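Local coordinates for protein Afp3 (Serratia entomophila, PDB 6RBN) that forms the contractile sheath around the inner tube of the anti-feeding prophage, a phage-tail-like injection system, probably driving injection by contracting, at residues Gln203-Val211 against Pro316-His324. Numbering follows the deposited sequence.
Sequences QVAVYYPNV and PKGINVIRH
In the core of the sheath subunit, the short strand 204-207 and the turn after it lie beside the loop that leads into strand 322-325, part of the subtilisin-like domain of the tail sheath family. The two segments run roughly the same way, 39° apart, with Val-206 level with Ile-319 and Pro-209 level with Ile-322. They do not pair as a regular sheet; two weak hydrogen bonds join them. In one, Tyr-208 N meets Ile-319 O at 3.3 Å, and the bond is bent. In the other, Asn-320 ND2 reaches Val-206 O at 3.3 Å. The CG of Asn-320 lies beside its own backbone N (chi1 -64°), which brings ND2 over one face of the Tyr-207 ring, offset toward the rim. The ring and amide planes are 41° apart. Asn-320 CB packs on Tyr-207 CE1 at 3.6 Å. Further along, Pro-209 CD rests on Ile-322 CG1 at 3.8 Å, and Pro-209 CG meets Val-321 CG1 at 3.9 Å. Tyr-208 touches Ile-319 CG2 through its CB alone, at 3.7 Å, and its ring leads away. The polar ends have partners beyond the pair: Asn-320 ND2 also bonds Arg-336 O, and Tyr-207 OH bonds Tyr-278 OH. Strand 204-207 pairs in parallel with strand 185-188, while Ile-347 of helix 347-364 packs on Tyr-207 and Asn-320, and Ile-274 of helix 271-284 on Tyr-207 and Ile-322.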
loop_
_atom_site.group_PDB
_atom_site.type_symbol
_atom_site.label_atom_id
_atom_site.label_comp_id
_atom_site.label_asym_id
_atom_site.label_seq_id
_atom_site.Cartn_x
_atom_site.Cartn_y
_atom_site.Cartn_z
ATOM N N GLN D 203 -42.136 45.827 31.126
ATOM C CA GLN D 203 -42.917 44.766 30.515
ATOM C C GLN D 203 -44.176 45.280 29.835
ATOM O O GLN D 203 -45.042 44.481 29.475
ATOM C CB GLN D 203 -43.305 43.732 31.571
ATOM C CG GLN D 203 -42.147 43.082 32.301
ATOM C CD GLN D 203 -41.232 42.305 31.389
ATOM O OE1 GLN D 203 -40.077 42.670 31.199
ATOM N NE2 GLN D 203 -41.746 41.231 30.810
ATOM N N VAL D 204 -44.315 46.595 29.669
ATOM C CA VAL D 204 -45.564 47.208 29.233
ATOM C C VAL D 204 -45.292 48.080 28.016
ATOM O O VAL D 204 -44.352 48.880 28.018
ATOM C CB VAL D 204 -46.211 48.035 30.365
ATOM C CG1 VAL D 204 -47.440 48.777 29.879
ATOM C CG2 VAL D 204 -46.595 47.135 31.505
ATOM N N ALA D 205 -46.105 47.912 26.974
ATOM C CA ALA D 205 -46.092 48.771 25.798
ATOM C C ALA D 205 -47.493 49.319 25.584
ATOM O O ALA D 205 -48.428 48.555 25.326
ATOM C CB ALA D 205 -45.623 48.002 24.564
ATOM N N VAL D 206 -47.636 50.633 25.685
ATOM C CA VAL D 206 -48.917 51.314 25.529
ATOM C C VAL D 206 -49.066 51.698 24.062
ATOM O O VAL D 206 -48.073 51.934 23.376
ATOM C CB VAL D 206 -48.974 52.531 26.479
ATOM C CG1 VAL D 206 -50.313 53.246 26.440
ATOM C CG2 VAL D 206 -48.638 52.105 27.895
ATOM N N TYR D 207 -50.300 51.697 23.549
ATOM C CA TYR D 207 -50.586 52.080 22.165
ATOM C C TYR D 207 -51.819 52.971 22.165
ATOM O O TYR D 207 -52.911 52.518 22.518
ATOM C CB TYR D 207 -50.791 50.849 21.284
ATOM C CG TYR D 207 -49.519 50.073 21.053
ATOM C CD1 TYR D 207 -48.651 50.414 20.024
ATOM C CD2 TYR D 207 -49.162 49.024 21.885
ATOM C CE1 TYR D 207 -47.482 49.714 19.818
ATOM C CE2 TYR D 207 -47.991 48.325 21.690
ATOM C CZ TYR D 207 -47.154 48.676 20.656
ATOM O OH TYR D 207 -45.990 47.977 20.455
ATOM N N TYR D 208 -51.653 54.235 21.767
ATOM C CA TYR D 208 -52.685 55.232 22.045
ATOM C C TYR D 208 -53.939 55.203 21.166
ATOM O O TYR D 208 -55.028 55.049 21.736
ATOM C CB TYR D 208 -52.068 56.639 22.051
ATOM C CG TYR D 208 -53.084 57.758 21.989
ATOM C CD1 TYR D 208 -53.941 58.016 23.045
ATOM C CD2 TYR D 208 -53.158 58.576 20.874
ATOM C CE1 TYR D 208 -54.868 59.034 22.974
ATOM C CE2 TYR D 208 -54.074 59.602 20.801
ATOM C CZ TYR D 208 -54.922 59.830 21.855
ATOM O OH TYR D 208 -55.836 60.856 21.786
ATOM N N PRO D 209 -53.894 55.362 19.833
ATOM C CA PRO D 209 -55.137 55.702 19.124
ATOM C C PRO D 209 -56.059 54.503 18.959
ATOM O O PRO D 209 -55.637 53.420 18.553
ATOM C CB PRO D 209 -54.644 56.195 17.757
ATOM C CG PRO D 209 -53.178 56.385 17.902
ATOM C CD PRO D 209 -52.781 55.323 18.866
ATOM N N ASN D 210 -57.328 54.706 19.308
ATOM C CA ASN D 210 -58.345 53.717 18.995
ATOM C C ASN D 210 -58.542 53.640 17.489
ATOM O O ASN D 210 -58.463 54.642 16.775
ATOM C CB ASN D 210 -59.671 54.053 19.673
ATOM C CG ASN D 210 -59.659 53.757 21.152
ATOM O OD1 ASN D 210 -59.142 52.732 21.586
ATOM N ND2 ASN D 210 -60.242 54.650 21.937
ATOM N N VAL D 211 -58.792 52.432 17.008
ATOM C CA VAL D 211 -58.787 52.143 15.584
ATOM C C VAL D 211 -60.201 51.754 15.177
ATOM O O VAL D 211 -60.819 50.897 15.819
ATOM C CB VAL D 211 -57.778 51.032 15.253
ATOM C CG1 VAL D 211 -57.717 50.834 13.799
ATOM C CG2 VAL D 211 -56.403 51.389 15.782
ATOM N N PRO D 316 -41.298 60.584 24.194
ATOM C CA PRO D 316 -40.498 60.382 25.416
ATOM C C PRO D 316 -41.320 59.962 26.630
ATOM O O PRO D 316 -41.049 60.364 27.765
ATOM C CB PRO D 316 -39.848 61.752 25.640
ATOM C CG PRO D 316 -39.831 62.379 24.320
ATOM C CD PRO D 316 -41.105 61.952 23.679
ATOM N N LYS D 317 -42.315 59.125 26.362
ATOM C CA LYS D 317 -42.933 58.152 27.240
ATOM C C LYS D 317 -43.191 56.959 26.334
ATOM O O LYS D 317 -43.020 57.049 25.118
ATOM C CB LYS D 317 -44.236 58.665 27.868
ATOM C CG LYS D 317 -44.077 59.830 28.822
ATOM C CD LYS D 317 -45.404 60.243 29.422
ATOM C CE LYS D 317 -46.268 60.952 28.400
ATOM N NZ LYS D 317 -45.655 62.244 27.999
ATOM N N GLY D 318 -43.595 55.834 26.895
ATOM C CA GLY D 318 -43.918 54.766 25.973
ATOM C C GLY D 318 -45.368 54.856 25.564
ATOM O O GLY D 318 -46.230 54.298 26.238
ATOM N N ILE D 319 -45.667 55.539 24.456
ATOM C CA ILE D 319 -47.042 55.727 24.018
ATOM C C ILE D 319 -47.300 55.087 22.659
ATOM O O ILE D 319 -48.387 54.545 22.430
ATOM C CB ILE D 319 -47.434 57.220 24.021
ATOM C CG1 ILE D 319 -47.191 57.820 25.406
ATOM C CG2 ILE D 319 -48.904 57.394 23.759
ATOM C CD1 ILE D 319 -47.970 57.157 26.526
ATOM N N ASN D 320 -46.320 55.131 21.747
ATOM C CA ASN D 320 -46.245 54.287 20.545
ATOM C C ASN D 320 -47.456 54.489 19.625
ATOM O O ASN D 320 -48.317 53.623 19.477
ATOM C CB ASN D 320 -46.090 52.813 20.925
ATOM C CG ASN D 320 -44.802 52.534 21.649
ATOM O OD1 ASN D 320 -43.765 53.104 21.330
ATOM N ND2 ASN D 320 -44.856 51.648 22.631
ATOM N N VAL D 321 -47.506 55.680 19.044
ATOM C CA VAL D 321 -48.678 56.136 18.309
ATOM C C VAL D 321 -48.849 55.349 17.010
ATOM O O VAL D 321 -47.898 55.097 16.273
ATOM C CB VAL D 321 -48.552 57.645 18.044
ATOM C CG1 VAL D 321 -49.719 58.145 17.262
ATOM C CG2 VAL D 321 -48.427 58.397 19.354
ATOM N N ILE D 322 -50.088 54.935 16.744
ATOM C CA ILE D 322 -50.500 54.434 15.437
ATOM C C ILE D 322 -50.712 55.639 14.529
ATOM O O ILE D 322 -51.648 56.418 14.734
ATOM C CB ILE D 322 -51.788 53.603 15.535
ATOM C CG1 ILE D 322 -51.654 52.499 16.581
ATOM C CG2 ILE D 322 -52.128 53.014 14.184
ATOM C CD1 ILE D 322 -50.598 51.494 16.271
ATOM N N ARG D 323 -49.858 55.793 13.526
ATOM C CA ARG D 323 -49.896 56.941 12.632
ATOM C C ARG D 323 -50.529 56.566 11.301
ATOM O O ARG D 323 -50.582 55.395 10.919
ATOM C CB ARG D 323 -48.488 57.491 12.388
ATOM C CG ARG D 323 -47.837 58.100 13.605
ATOM C CD ARG D 323 -48.481 59.416 13.963
ATOM N NE ARG D 323 -48.339 60.393 12.890
ATOM C CZ ARG D 323 -47.288 61.192 12.743
ATOM N NH1 ARG D 323 -46.287 61.138 13.606
ATOM N NH2 ARG D 323 -47.242 62.051 11.738
ATOM N N HIS D 324 -51.011 57.581 10.595
ATOM C CA HIS D 324 -51.537 57.419 9.248
ATOM C C HIS D 324 -50.612 58.097 8.253
ATOM O O HIS D 324 -50.345 59.298 8.362
ATOM C CB HIS D 324 -52.947 57.995 9.118
ATOM C CG HIS D 324 -53.584 57.724 7.790
ATOM N ND1 HIS D 324 -53.385 58.531 6.692
ATOM C CD2 HIS D 324 -54.409 56.732 7.383
ATOM C CE1 HIS D 324 -54.060 58.047 5.665
ATOM N NE2 HIS D 324 -54.692 56.956 6.058
#